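Local coordinates for DegT/DnrJ/EryC1/StrS aminotransferase (Brucella abortus 2308, PDB 4QGR), which probably acts as a pyridoxal-phosphate-dependent aminotransferase of the DegT/DnrJ/EryC1/StrS family, moving amino groups between substrates, at residues 105-113 with 336-346; 144-152 with 288-299. One frame throughout, in Å; residues are numbered along the deposited sequence.

Overall arrangement
Both contacts tie the chain to distant parts of itself. Contact 2 is nested within the loop closed by contact 1; their centres lie about 20 Å apart and their nearest atoms about 6 Å. Contact 1 is partly buried at the border of the large mixed sheet, where strand 337-338 runs beside 105-109. Contact 2 lies deeper, near the cofactor, and joins the loop between strand 137-141 and helix 153-163 to the connection between strands 291-292 and 298-301. Contact 1 combines parallel strand pairing with a carboxylate that takes N-H and O-H donors from the first turn of a helix, whereas contact 2 is mostly tight backbone packing around a glycine, one buried aromatic ring and two bridging waters.

Contact 1 (105-113 with 336-346); sequences EPVFVDVDP and YSVAPGGLPVS
Pro-106 meets the Tyr-336 ring over one face: its CD stands 3.5 Å from the centroid of that ring, almost exactly on the normal, in a CH-pi contact, while CG reaches over the CD2 side. Glu-105 comes to the ring edge instead. Its OE1 takes a bond from a water that also donates to Pro-106 O and accepts from Ser-337 N, and its OE2 is salt-bridged to Arg-135. Beyond the tyrosine, the short strand 337-338 runs parallel to 105-109 as an edge of the large mixed sheet. Phe-108 brackets Val-338: Phe-108 N donates to Ser-337 O at 3.0 Å, and Ala-339 N donates to Phe-108 O at 2.9 Å. Val-338 CG1 lies at the edge of the Phe-108 ring, and Leu-343 CD1 packs on Phe-108 CB at 3.9 Å.

After a type II turn at 339-342 the chain enters helix 344-348, whose first turn faces Asp-110. Each carboxylate oxygen uses its syn lone pair: Asp-110 OD2 takes Val-345 N at 3.0 Å, and Asp-110 OD1 takes Ser-346 N at 2.8 Å. Ser-346 OG also donates to Asp-110 OD1 (2.7 Å), nearly in line with the C-O bond, and a water links this hydroxyl to Val-109 O. Val-345 CG1, anti to the backbone N (chi1 178°), extends to Val-111 CG2 and Pro-113. Three bonds thus hold the buried Asp-110 carboxylate across the start of the helix, where the N-H groups of the first turn and the Ser-346 hydroxyl would probably stabilise its negative charge.

Contact 2 (144-152 with 288-299); sequences VDLFGLAAS and PAGNRSAWAQYS
With CG anti to its own carbonyl carbon (chi1 -54°), Phe-147 turns its ring to Ser-299; Ser-293 OG instead lies anti to the backbone N (chi1 177°), beside Gly-148. This second torsion places Ser-293 OG to accept from Trp-295 N at 2.9 Å, an ST turn. In this fold-type I aminotransferase, a loop of the large cofactor-binding domain here packs on the chain running from strand 291-292 into strand 298-301, the latter in the smaller C-terminal part.

Ser-299 OG stands over one face of the Phe-147 ring, offset toward the rim and 3.3 Å from Phe-147 CE2, while its polar partner is Ser-355 OG. Leu-146 CG covers the centre of the opposite face. Gln-297 approaches obliquely, its CB 3.6 Å from Phe-147 CD1, with its amide nearly perpendicular to the ring. The backbone N of Phe-147 is bonded to Gln-173, a residue that binds pyridoxal phosphate, which makes Phe-147 second-shell; Val-144 of the same loop touches the cofactor directly.

Gly-148, with no side chain, lets the backbone of 293-295 press close. Ala-294 N donates to Gly-148 O at 3.0 Å, coming from above the carbonyl plane, 43° out of it. Farther along, Leu-149 CD1 reaches Pro-288 CD at 4.1 Å, beside the type II turn 288-291. Asn-291 ND2 donates to Ala-289 O, and OD1 lies toward Ala-150. One water accepts from Ala-150 N and sits within bonding reach of Asn-291 OD1. A second bridges the segments, donating to Asn-291 OD1 at 2.6 Å and to Ala-150 O at 2.7 Å.

Contact 1 (105-113 with 336-346)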
ATOM      1  N   GLU A 105       9.891 -14.911  12.339  1.00 14.53           N
ATOM      2  CA  GLU A 105      11.304 -14.798  11.977  1.00 14.77           C
ATOM      3  C   GLU A 105      11.545 -15.483  10.661  1.00 14.18           C
ATOM      4  O   GLU A 105      11.113 -16.597  10.461  1.00 14.50           O
ATOM      5  CB  GLU A 105      12.249 -15.440  12.991  1.00 15.82           C
ATOM      6  CG  GLU A 105      12.226 -14.827  14.363  1.00 17.20           C
ATOM      7  CD  GLU A 105      13.415 -15.250  15.199  1.00 18.47           C
ATOM      8  OE1 GLU A 105      14.388 -15.853  14.684  1.00 19.38           O
ATOM      9  OE2 GLU A 105      13.370 -15.020  16.404  1.00 19.75           O
ATOM     10  N   PRO A 106      12.199 -14.801   9.742  1.00 14.12           N
ATOM     11  CA  PRO A 106      12.691 -15.510   8.577  1.00 14.06           C
ATOM     12  C   PRO A 106      13.854 -16.411   8.935  1.00 13.92           C
ATOM     13  O   PRO A 106      14.615 -16.146   9.896  1.00 15.53           O
ATOM     14  CB  PRO A 106      13.134 -14.389   7.633  1.00 14.39           C
ATOM     15  CG  PRO A 106      13.528 -13.271   8.558  1.00 14.99           C
ATOM     16  CD  PRO A 106      12.594 -13.384   9.753  1.00 14.36           C
ATOM     17  N   VAL A 107      13.932 -17.542   8.248  1.00 13.27           N
ATOM     18  CA  VAL A 107      15.097 -18.418   8.335  1.00 12.90           C
ATOM     19  C   VAL A 107      15.621 -18.528   6.918  1.00 12.45           C
ATOM     20  O   VAL A 107      14.885 -18.956   6.009  1.00 12.25           O
ATOM     21  CB  VAL A 107      14.757 -19.823   8.898  1.00 13.50           C
ATOM     22  CG1 VAL A 107      16.017 -20.669   8.924  1.00 13.68           C
ATOM     23  CG2 VAL A 107      14.063 -19.720  10.246  1.00 14.00           C
ATOM     24  N   PHE A 108      16.867 -18.111   6.699  1.00 12.33           N
ATOM     25  CA  PHE A 108      17.431 -18.019   5.352  1.00 12.66           C
ATOM     26  C   PHE A 108      18.037 -19.287   4.762  1.00 12.53           C
ATOM     27  O   PHE A 108      18.785 -19.975   5.412  1.00 13.61           O
ATOM     28  CB  PHE A 108      18.487 -16.911   5.286  1.00 12.58           C
ATOM     29  CG  PHE A 108      17.929 -15.520   5.447  1.00 12.19           C
ATOM     30  CD1 PHE A 108      17.143 -14.949   4.464  1.00 12.23           C
ATOM     31  CD2 PHE A 108      18.294 -14.748   6.542  1.00 12.46           C
ATOM     32  CE1 PHE A 108      16.642 -13.668   4.601  1.00 11.85           C
ATOM     33  CE2 PHE A 108      17.832 -13.452   6.668  1.00 12.77           C
ATOM     34  CZ  PHE A 108      16.999 -12.912   5.682  1.00 12.17           C
ATOM     35  N   VAL A 109      17.646 -19.616   3.533  1.00 12.20           N
ATOM     36  CA  VAL A 109      18.082 -20.810   2.852  1.00 12.25           C
ATOM     37  C   VAL A 109      18.870 -20.384   1.625  1.00 12.59           C
ATOM     38  O   VAL A 109      18.539 -19.389   0.991  1.00 12.64           O
ATOM     39  CB  VAL A 109      16.861 -21.665   2.453  1.00 12.06           C
ATOM     40  CG1 VAL A 109      17.338 -22.979   1.799  1.00 12.45           C
ATOM     41  CG2 VAL A 109      16.016 -21.907   3.677  1.00 12.57           C
ATOM     42  N   ASP A 110      19.898 -21.119   1.251  1.00 12.98           N
ATOM     43  CA  ASP A 110      20.716 -20.751   0.101  1.00 13.39           C
ATOM     44  C   ASP A 110      19.944 -21.066  -1.172  1.00 13.39           C
ATOM     45  O   ASP A 110      18.875 -21.717  -1.147  1.00 13.30           O
ATOM     46  CB  ASP A 110      22.031 -21.540   0.072  1.00 14.07           C
ATOM     47  CG  ASP A 110      23.190 -20.767  -0.539  1.00 14.22           C
ATOM     48  OD1 ASP A 110      23.007 -19.644  -1.040  1.00 14.15           O
ATOM     49  OD2 ASP A 110      24.322 -21.309  -0.450  1.00 15.24           O
ATOM     50  N   VAL A 111      20.507 -20.608  -2.292  1.00 13.27           N
ATOM     51  CA  VAL A 111      19.969 -20.918  -3.594  1.00 13.31           C
ATOM     52  C   VAL A 111      20.908 -21.821  -4.361  1.00 13.76           C
ATOM     53  O   VAL A 111      22.123 -21.906  -4.105  1.00 13.92           O
ATOM     54  CB  VAL A 111      19.652 -19.644  -4.423  1.00 13.05           C
ATOM     55  CG1 VAL A 111      18.598 -18.840  -3.720  1.00 12.93           C
ATOM     56  CG2 VAL A 111      20.902 -18.753  -4.566  1.00 13.35           C
ATOM     57  N   ASP A 112      20.315 -22.518  -5.310  1.00 13.97           N
ATOM     58  CA  ASP A 112      21.023 -23.350  -6.263  1.00 14.67           C
ATOM     59  C   ASP A 112      21.922 -22.466  -7.137  1.00 15.16           C
ATOM     60  O   ASP A 112      21.500 -21.384  -7.536  1.00 13.98           O
ATOM     61  CB  ASP A 112      20.001 -24.053  -7.159  1.00 15.33           C
ATOM     62  CG  ASP A 112      20.639 -24.959  -8.167  1.00 16.34           C
ATOM     63  OD1 ASP A 112      20.931 -26.119  -7.755  1.00 17.71           O
ATOM     64  OD2 ASP A 112      20.852 -24.578  -9.351  1.00 17.05           O
ATOM     65  N   PRO A 113      23.152 -22.931  -7.442  1.00 15.80           N
ATOM     66  CA  PRO A 113      24.111 -22.094  -8.192  1.00 16.28           C
ATOM     67  C   PRO A 113      23.797 -21.866  -9.680  1.00 16.65           C
ATOM     68  O   PRO A 113      24.442 -20.995 -10.314  1.00 16.21           O
ATOM     69  CB  PRO A 113      25.445 -22.839  -8.042  1.00 16.47           C
ATOM     70  CG  PRO A 113      25.045 -24.261  -7.836  1.00 16.81           C
ATOM     71  CD  PRO A 113      23.774 -24.195  -6.991  1.00 16.34           C
ATOM     72  N   TYR A 336      18.967 -12.756  12.003  1.00 16.84           N
ATOM     73  CA  TYR A 336      18.057 -13.911  11.871  1.00 16.39           C
ATOM     74  C   TYR A 336      18.871 -15.177  11.540  1.00 17.06           C
ATOM     75  O   TYR A 336      20.027 -15.096  11.100  1.00 16.37           O
ATOM     76  CB  TYR A 336      16.954 -13.658  10.825  1.00 15.66           C
ATOM     77  CG  TYR A 336      15.953 -12.626  11.273  1.00 15.69           C
ATOM     78  CD1 TYR A 336      15.171 -12.834  12.397  1.00 16.17           C
ATOM     79  CD2 TYR A 336      15.731 -11.453  10.531  1.00 15.14           C
ATOM     80  CE1 TYR A 336      14.244 -11.889  12.809  1.00 16.50           C
ATOM     81  CE2 TYR A 336      14.786 -10.526  10.921  1.00 15.48           C
ATOM     82  CZ  TYR A 336      14.036 -10.751  12.058  1.00 16.86           C
ATOM     83  OH  TYR A 336      13.093  -9.833  12.481  1.00 18.60           O
ATOM     84  N   SER A 337      18.275 -16.342  11.796  1.00 17.09           N
ATOM     85  CA  SER A 337      19.003 -17.591  11.625  0.50 17.76           C
ATOM     86  C   SER A 337      19.152 -17.965  10.157  1.00 17.58           C
ATOM     87  O   SER A 337      18.351 -17.546   9.291  1.00 15.41           O
ATOM     88  CB  SER A 337      18.343 -18.730  12.392  0.50 18.61           C
ATOM     89  OG  SER A 337      18.169 -18.401  13.747  0.50 19.04           O
ATOM     90  N   VAL A 338      20.195 -18.741   9.899  1.00 18.02           N
ATOM     91  CA  VAL A 338      20.470 -19.232   8.546  0.70 17.80           C
ATOM     92  C   VAL A 338      20.585 -20.738   8.580  1.00 17.03           C
ATOM     93  O   VAL A 338      20.983 -21.335   9.562  1.00 17.78           O
ATOM     94  CB  VAL A 338      21.733 -18.606   7.882  0.70 18.83           C
ATOM     95  CG1 VAL A 338      21.707 -17.078   7.991  0.70 19.25           C
ATOM     96  CG2 VAL A 338      23.012 -19.140   8.480  0.70 19.91           C
ATOM     97  N   ALA A 339      20.195 -21.355   7.492  1.00 15.95           N
ATOM     98  CA  ALA A 339      20.194 -22.786   7.379  1.00 15.98           C
ATOM     99  C   ALA A 339      21.569 -23.392   7.716  1.00 16.01           C
ATOM    100  O   ALA A 339      22.600 -22.750   7.536  1.00 14.80           O
ATOM    101  CB  ALA A 339      19.767 -23.180   5.966  1.00 15.99           C
ATOM    102  N   PRO A 340      21.585 -24.648   8.167  1.00 16.23           N
ATOM    103  CA  PRO A 340      22.841 -25.307   8.453  1.00 17.17           C
ATOM    104  C   PRO A 340      23.742 -25.342   7.230  1.00 17.58           C
ATOM    105  O   PRO A 340      23.308 -25.726   6.154  1.00 17.09           O
ATOM    106  CB  PRO A 340      22.418 -26.728   8.824  1.00 17.54           C
ATOM    107  CG  PRO A 340      21.029 -26.570   9.334  1.00 17.54           C
ATOM    108  CD  PRO A 340      20.432 -25.518   8.481  1.00 16.52           C
ATOM    109  N   GLY A 341      24.985 -24.969   7.434  1.00 17.25           N
ATOM    110  CA  GLY A 341      25.948 -24.948   6.374  1.00 18.46           C
ATOM    111  C   GLY A 341      26.212 -23.565   5.813  1.00 18.33           C
ATOM    112  O   GLY A 341      27.171 -23.383   5.077  1.00 20.60           O
ATOM    113  N   GLY A 342      25.365 -22.597   6.151  1.00 17.20           N
ATOM    114  CA  GLY A 342      25.558 -21.232   5.706  1.00 16.72           C
ATOM    115  C   GLY A 342      25.070 -21.053   4.276  1.00 16.80           C
ATOM    116  O   GLY A 342      24.452 -21.942   3.728  1.00 16.01           O
ATOM    117  N   LEU A 343      25.407 -19.919   3.678  1.00 16.05           N
ATOM    118  CA  LEU A 343      24.851 -19.527   2.371  1.00 16.55           C
ATOM    119  C   LEU A 343      25.961 -19.146   1.397  1.00 16.31           C
ATOM    120  O   LEU A 343      26.025 -18.002   0.946  1.00 16.14           O
ATOM    121  CB  LEU A 343      23.887 -18.357   2.597  1.00 16.97           C
ATOM    122  CG  LEU A 343      22.900 -18.558   3.749  1.00 18.11           C
ATOM    123  CD1 LEU A 343      22.177 -17.259   4.133  1.00 19.17           C
ATOM    124  CD2 LEU A 343      21.952 -19.624   3.303  1.00 18.69           C
ATOM    125  N   PRO A 344      26.836 -20.117   1.039  1.00 16.71           N
ATOM    126  CA  PRO A 344      27.996 -19.747   0.217  1.00 16.81           C
ATOM    127  C   PRO A 344      27.626 -19.263  -1.178  1.00 16.64           C
ATOM    128  O   PRO A 344      28.314 -18.368  -1.711  1.00 16.93           O
ATOM    129  CB  PRO A 344      28.846 -21.042   0.160  1.00 17.70           C
ATOM    130  CG  PRO A 344      27.890 -22.130   0.458  1.00 17.63           C
ATOM    131  CD  PRO A 344      26.911 -21.526   1.463  1.00 17.00           C
ATOM    132  N   VAL A 345      26.571 -19.829  -1.761  1.00 16.42           N
ATOM    133  CA  VAL A 345      26.171 -19.435  -3.130  1.00 16.49           C
ATOM    134  C   VAL A 345      25.658 -17.998  -3.081  1.00 15.97           C
ATOM    135  O   VAL A 345      26.097 -17.126  -3.846  1.00 15.92           O
ATOM    136  CB  VAL A 345      25.127 -20.393  -3.741  1.00 16.81           C
ATOM    137  CG1 VAL A 345      24.708 -19.941  -5.118  1.00 16.37           C
ATOM    138  CG2 VAL A 345      25.654 -21.826  -3.808  1.00 17.49           C
ATOM    139  N   SER A 346      24.726 -17.729  -2.175  1.00 15.42           N
ATOM    140  CA  SER A 346      24.208 -16.377  -2.012  1.00 14.32           C
ATOM    141  C   SER A 346      25.333 -15.355  -1.745  1.00 15.16           C
ATOM    142  O   SER A 346      25.271 -14.196  -2.202  1.00 14.38           O
ATOM    143  CB  SER A 346      23.217 -16.351  -0.859  1.00 13.97           C
ATOM    144  OG  SER A 346      22.054 -17.138  -1.160  1.00 13.90           O
TER
HETATM  145  O   HOH W   1      15.462 -16.701  12.373  1.00 13.51           O
HETATM  146  O   HOH W   2      19.378 -17.510  -0.739  1.00 17.33           O

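Contact 2 (144-152 with 288-299)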
ATOM      1  N   VAL A 144      10.905 -18.288  -4.107  1.00 11.47           N
ATOM      2  CA  VAL A 144      10.845 -17.207  -5.102  1.00 10.70           C
ATOM      3  C   VAL A 144      11.118 -17.763  -6.475  1.00 10.87           C
ATOM      4  O   VAL A 144      12.014 -18.594  -6.646  1.00 10.93           O
ATOM      5  CB  VAL A 144      11.875 -16.104  -4.775  1.00 10.23           C
ATOM      6  CG1 VAL A 144      11.833 -15.009  -5.810  1.00 10.51           C
ATOM      7  CG2 VAL A 144      11.614 -15.550  -3.369  1.00 10.48           C
ATOM      8  N   ASP A 145      10.344 -17.313  -7.452  1.00 10.30           N
ATOM      9  CA  ASP A 145      10.625 -17.663  -8.814  1.00 11.05           C
ATOM     10  C   ASP A 145      11.592 -16.623  -9.354  1.00 11.03           C
ATOM     11  O   ASP A 145      11.183 -15.684  -9.999  1.00 11.75           O
ATOM     12  CB  ASP A 145       9.358 -17.652  -9.643  1.00 10.82           C
ATOM     13  CG  ASP A 145       8.302 -18.591  -9.118  1.00 11.06           C
ATOM     14  OD1 ASP A 145       8.656 -19.674  -8.580  1.00 11.97           O
ATOM     15  OD2 ASP A 145       7.092 -18.252  -9.253  1.00 11.42           O
ATOM     16  N   LEU A 146      12.887 -16.742  -9.048  1.00 11.15           N
ATOM     17  CA  LEU A 146      13.785 -15.610  -9.263  1.00 11.15           C
ATOM     18  C   LEU A 146      14.017 -15.382 -10.742  1.00 10.80           C
ATOM     19  O   LEU A 146      14.249 -16.305 -11.473  1.00 11.29           O
ATOM     20  CB  LEU A 146      15.124 -15.776  -8.519  1.00 11.40           C
ATOM     21  CG  LEU A 146      15.906 -14.481  -8.291  1.00 12.05           C
ATOM     22  CD1 LEU A 146      15.139 -13.522  -7.381  1.00 12.99           C
ATOM     23  CD2 LEU A 146      17.282 -14.714  -7.690  1.00 12.30           C
ATOM     24  N   PHE A 147      13.972 -14.135 -11.165  1.00 11.03           N
ATOM     25  CA  PHE A 147      14.227 -13.712 -12.572  1.00 11.06           C
ATOM     26  C   PHE A 147      13.228 -14.256 -13.568  1.00 11.77           C
ATOM     27  O   PHE A 147      13.425 -14.137 -14.777  1.00 12.06           O
ATOM     28  CB  PHE A 147      15.677 -14.023 -13.049  1.00 11.43           C
ATOM     29  CG  PHE A 147      16.764 -13.463 -12.137  1.00 11.06           C
ATOM     30  CD1 PHE A 147      16.634 -12.226 -11.509  1.00 10.59           C
ATOM     31  CD2 PHE A 147      17.896 -14.192 -11.898  1.00 11.22           C
ATOM     32  CE1 PHE A 147      17.646 -11.724 -10.691  1.00 10.70           C
ATOM     33  CE2 PHE A 147      18.932 -13.673 -11.071  1.00 11.23           C
ATOM     34  CZ  PHE A 147      18.803 -12.430 -10.475  1.00 10.50           C
ATOM     35  N   GLY A 148      12.160 -14.846 -13.045  1.00 11.41           N
ATOM     36  CA  GLY A 148      11.088 -15.412 -13.912  1.00 11.96           C
ATOM     37  C   GLY A 148      11.031 -16.891 -14.024  1.00 12.20           C
ATOM     38  O   GLY A 148      10.089 -17.439 -14.643  1.00 12.30           O
ATOM     39  N   LEU A 149      11.993 -17.584 -13.393  1.00 12.77           N
ATOM     40  CA  LEU A 149      12.140 -19.024 -13.516  1.00 13.48           C
ATOM     41  C   LEU A 149      11.476 -19.722 -12.332  1.00 13.78           C
ATOM     42  O   LEU A 149      11.805 -19.404 -11.187  1.00 12.64           O
ATOM     43  CB  LEU A 149      13.621 -19.373 -13.518  1.00 14.88           C
ATOM     44  CG  LEU A 149      14.018 -20.867 -13.663  1.00 16.29           C
ATOM     45  CD1 LEU A 149      13.552 -21.364 -15.002  1.00 16.89           C
ATOM     46  CD2 LEU A 149      15.532 -21.020 -13.475  1.00 16.93           C
ATOM     47  N   ALA A 150      10.562 -20.680 -12.598  1.00 13.57           N
ATOM     48  CA  ALA A 150       9.826 -21.312 -11.512  1.00 13.93           C
ATOM     49  C   ALA A 150      10.763 -22.117 -10.601  1.00 13.41           C
ATOM     50  O   ALA A 150      11.674 -22.825 -11.071  1.00 13.31           O
ATOM     51  CB  ALA A 150       8.727 -22.233 -12.034  1.00 15.07           C
ATOM     52  N   ALA A 151      10.533 -21.977  -9.308  1.00 13.22           N
ATOM     53  CA  ALA A 151      11.235 -22.767  -8.286  1.00 13.31           C
ATOM     54  C   ALA A 151      10.797 -24.244  -8.344  1.00 14.28           C
ATOM     55  O   ALA A 151       9.866 -24.624  -9.086  1.00 13.93           O
ATOM     56  CB  ALA A 151      10.971 -22.176  -6.903  1.00 12.93           C
ATOM     57  N   SER A 152      11.424 -25.071  -7.519  1.00 14.88           N
ATOM     58  CA  SER A 152      11.218 -26.518  -7.609  1.00 16.62           C
ATOM     59  C   SER A 152      10.064 -26.980  -6.765  1.00 16.20           C
ATOM     60  O   SER A 152      10.282 -27.564  -5.713  1.00 16.12           O
ATOM     61  CB  SER A 152      12.483 -27.262  -7.235  1.00 18.75           C
ATOM     62  OG  SER A 152      13.439 -27.033  -8.247  1.00 22.83           O
ATOM     63  N   PRO A 288      15.528 -25.028 -18.341  1.00 25.46           N
ATOM     64  CA  PRO A 288      15.330 -26.480 -18.279  1.00 25.36           C
ATOM     65  C   PRO A 288      14.142 -26.931 -19.134  1.00 25.04           C
ATOM     66  O   PRO A 288      13.202 -26.172 -19.341  1.00 23.27           O
ATOM     67  CB  PRO A 288      15.066 -26.751 -16.795  1.00 25.07           C
ATOM     68  CG  PRO A 288      15.486 -25.521 -16.079  1.00 25.72           C
ATOM     69  CD  PRO A 288      15.331 -24.381 -17.038  1.00 25.04           C
ATOM     70  N   ALA A 289      14.221 -28.158 -19.658  1.00 24.91           N
ATOM     71  CA  ALA A 289      13.108 -28.762 -20.402  1.00 24.42           C
ATOM     72  C   ALA A 289      11.785 -28.504 -19.680  1.00 22.24           C
ATOM     73  O   ALA A 289      11.777 -28.575 -18.482  1.00 22.00           O
ATOM     74  CB  ALA A 289      13.338 -30.273 -20.531  1.00 24.76           C
ATOM     75  N   GLY A 290      10.698 -28.244 -20.410  1.00 21.22           N
ATOM     76  CA  GLY A 290       9.383 -28.076 -19.824  1.00 20.96           C
ATOM     77  C   GLY A 290       9.114 -26.716 -19.177  1.00 20.71           C
ATOM     78  O   GLY A 290       8.022 -26.496 -18.644  1.00 20.92           O
ATOM     79  N   ASN A 291      10.091 -25.810 -19.206  1.00 18.99           N
ATOM     80  CA  ASN A 291       9.933 -24.494 -18.605  1.00 18.25           C
ATOM     81  C   ASN A 291       9.902 -23.397 -19.629  1.00 17.51           C
ATOM     82  O   ASN A 291      10.603 -23.448 -20.643  1.00 19.11           O
ATOM     83  CB  ASN A 291      11.072 -24.166 -17.613  1.00 18.76           C
ATOM     84  CG  ASN A 291      10.919 -24.910 -16.281  1.00 19.06           C
ATOM     85  OD1 ASN A 291      10.502 -24.364 -15.265  1.00 18.32           O
ATOM     86  ND2 ASN A 291      11.231 -26.187 -16.311  1.00 20.62           N
ATOM     87  N   ARG A 292       9.098 -22.396 -19.328  1.00 16.56           N
ATOM     88  CA  ARG A 292       9.236 -21.059 -19.896  1.00 15.94           C
ATOM     89  C   ARG A 292       9.453 -20.098 -18.739  1.00 15.38           C
ATOM     90  O   ARG A 292       8.716 -20.133 -17.757  1.00 15.21           O
ATOM     91  CB  ARG A 292       7.995 -20.692 -20.712  1.00 16.49           C
ATOM     92  CG  ARG A 292       8.158 -19.382 -21.467  1.00 16.25           C
ATOM     93  CD  ARG A 292       6.917 -19.049 -22.310  1.00 17.15           C
ATOM     94  NE  ARG A 292       5.759 -18.558 -21.555  1.00 16.48           N
ATOM     95  CZ  ARG A 292       4.539 -18.361 -22.077  1.00 16.74           C
ATOM     96  NH1 ARG A 292       4.303 -18.603 -23.362  1.00 18.17           N
ATOM     97  NH2 ARG A 292       3.550 -17.901 -21.313  1.00 16.69           N
ATOM     98  N   SER A 293      10.522 -19.296 -18.817  1.00 14.88           N
ATOM     99  CA  SER A 293      10.752 -18.243 -17.834  1.00 14.00           C
ATOM    100  C   SER A 293      10.054 -16.948 -18.267  1.00 14.02           C
ATOM    101  O   SER A 293       9.910 -16.669 -19.476  1.00 13.82           O
ATOM    102  CB  SER A 293      12.269 -17.970 -17.706  1.00 13.86           C
ATOM    103  OG  SER A 293      12.468 -16.881 -16.800  1.00 12.38           O
ATOM    104  N   ALA A 294       9.594 -16.151 -17.294  1.00 13.65           N
ATOM    105  CA  ALA A 294       9.142 -14.818 -17.599  1.00 13.57           C
ATOM    106  C   ALA A 294      10.307 -13.882 -17.948  1.00 13.66           C
ATOM    107  O   ALA A 294      10.064 -12.823 -18.508  1.00 12.91           O
ATOM    108  CB  ALA A 294       8.353 -14.234 -16.459  1.00 13.20           C
ATOM    109  N   TRP A 295      11.561 -14.295 -17.688  1.00 13.79           N
ATOM    110  CA  TRP A 295      12.733 -13.425 -17.982  1.00 14.25           C
ATOM    111  C   TRP A 295      12.540 -12.018 -17.460  1.00 13.89           C
ATOM    112  O   TRP A 295      12.819 -11.049 -18.159  1.00 14.62           O
ATOM    113  CB  TRP A 295      13.053 -13.403 -19.477  1.00 14.99           C
ATOM    114  CG  TRP A 295      13.448 -14.799 -19.962  1.00 15.10           C
ATOM    115  CD1 TRP A 295      12.720 -15.620 -20.761  1.00 15.68           C
ATOM    116  CD2 TRP A 295      14.622 -15.499 -19.619  1.00 15.15           C
ATOM    117  NE1 TRP A 295      13.382 -16.806 -20.956  1.00 16.66           N
ATOM    118  CE2 TRP A 295      14.564 -16.749 -20.256  1.00 15.96           C
ATOM    119  CE3 TRP A 295      15.765 -15.175 -18.877  1.00 15.10           C
ATOM    120  CZ2 TRP A 295      15.576 -17.687 -20.147  1.00 16.64           C
ATOM    121  CZ3 TRP A 295      16.769 -16.152 -18.741  1.00 15.78           C
ATOM    122  CH2 TRP A 295      16.674 -17.368 -19.384  1.00 15.93           C
ATOM    123  N   ALA A 296      12.118 -11.887 -16.210  1.00 12.77           N
ATOM    124  CA  ALA A 296      12.149 -10.596 -15.570  1.00 12.40           C
ATOM    125  C   ALA A 296      13.530  -9.987 -15.665  1.00 12.44           C
ATOM    126  O   ALA A 296      13.674  -8.767 -15.803  1.00 12.99           O
ATOM    127  CB  ALA A 296      11.725 -10.734 -14.136  1.00 12.52           C
ATOM    128  N   GLN A 297      14.560 -10.833 -15.567  1.00 12.59           N
ATOM    129  CA  GLN A 297      15.941 -10.442 -15.837  1.00 12.41           C
ATOM    130  C   GLN A 297      16.626 -11.582 -16.594  1.00 12.86           C
ATOM    131  O   GLN A 297      16.271 -12.774 -16.413  1.00 12.95           O
ATOM    132  CB  GLN A 297      16.759 -10.198 -14.538  1.00 12.78           C
ATOM    133  CG  GLN A 297      16.100  -9.198 -13.595  1.00 13.60           C
ATOM    134  CD  GLN A 297      16.055  -7.785 -14.091  1.00 14.37           C
ATOM    135  OE1 GLN A 297      16.800  -7.422 -14.999  1.00 15.75           O
ATOM    136  NE2 GLN A 297      15.203  -6.941 -13.442  1.00 13.95           N
ATOM    137  N   TYR A 298      17.647 -11.219 -17.365  1.00 12.68           N
ATOM    138  CA  TYR A 298      18.488 -12.170 -18.093  1.00 12.86           C
ATOM    139  C   TYR A 298      19.852 -12.073 -17.421  1.00 13.07           C
ATOM    140  O   TYR A 298      20.574 -11.090 -17.597  1.00 12.86           O
ATOM    141  CB  TYR A 298      18.567 -11.854 -19.574  1.00 13.52           C
ATOM    142  CG  TYR A 298      19.464 -12.865 -20.282  1.00 13.55           C
ATOM    143  CD1 TYR A 298      20.847 -12.660 -20.360  1.00 14.51           C
ATOM    144  CD2 TYR A 298      18.963 -14.060 -20.721  1.00 13.69           C
ATOM    145  CE1 TYR A 298      21.690 -13.620 -20.956  1.00 14.74           C
ATOM    146  CE2 TYR A 298      19.801 -15.030 -21.305  1.00 14.47           C
ATOM    147  CZ  TYR A 298      21.162 -14.805 -21.388  1.00 14.88           C
ATOM    148  OH  TYR A 298      22.007 -15.742 -21.971  1.00 16.56           O
ATOM    149  N   SER A 299      20.150 -13.053 -16.569  1.00 13.29           N
ATOM    150  CA  SER A 299      21.275 -12.983 -15.665  1.00 13.08           C
ATOM    151  C   SER A 299      22.359 -14.011 -16.001  1.00 13.82           C
ATOM    152  O   SER A 299      22.094 -15.232 -15.978  1.00 14.48           O
ATOM    153  CB  SER A 299      20.796 -13.181 -14.238  1.00 13.06           C
ATOM    154  OG  SER A 299      19.905 -12.126 -13.827  1.00 12.12           O
TER
HETATM  155  O   HOH W   3       9.864 -21.583 -15.289  1.00 15.40           O
HETATM  156  O   HOH W   4      11.523 -24.831 -12.943  1.00 27.73           O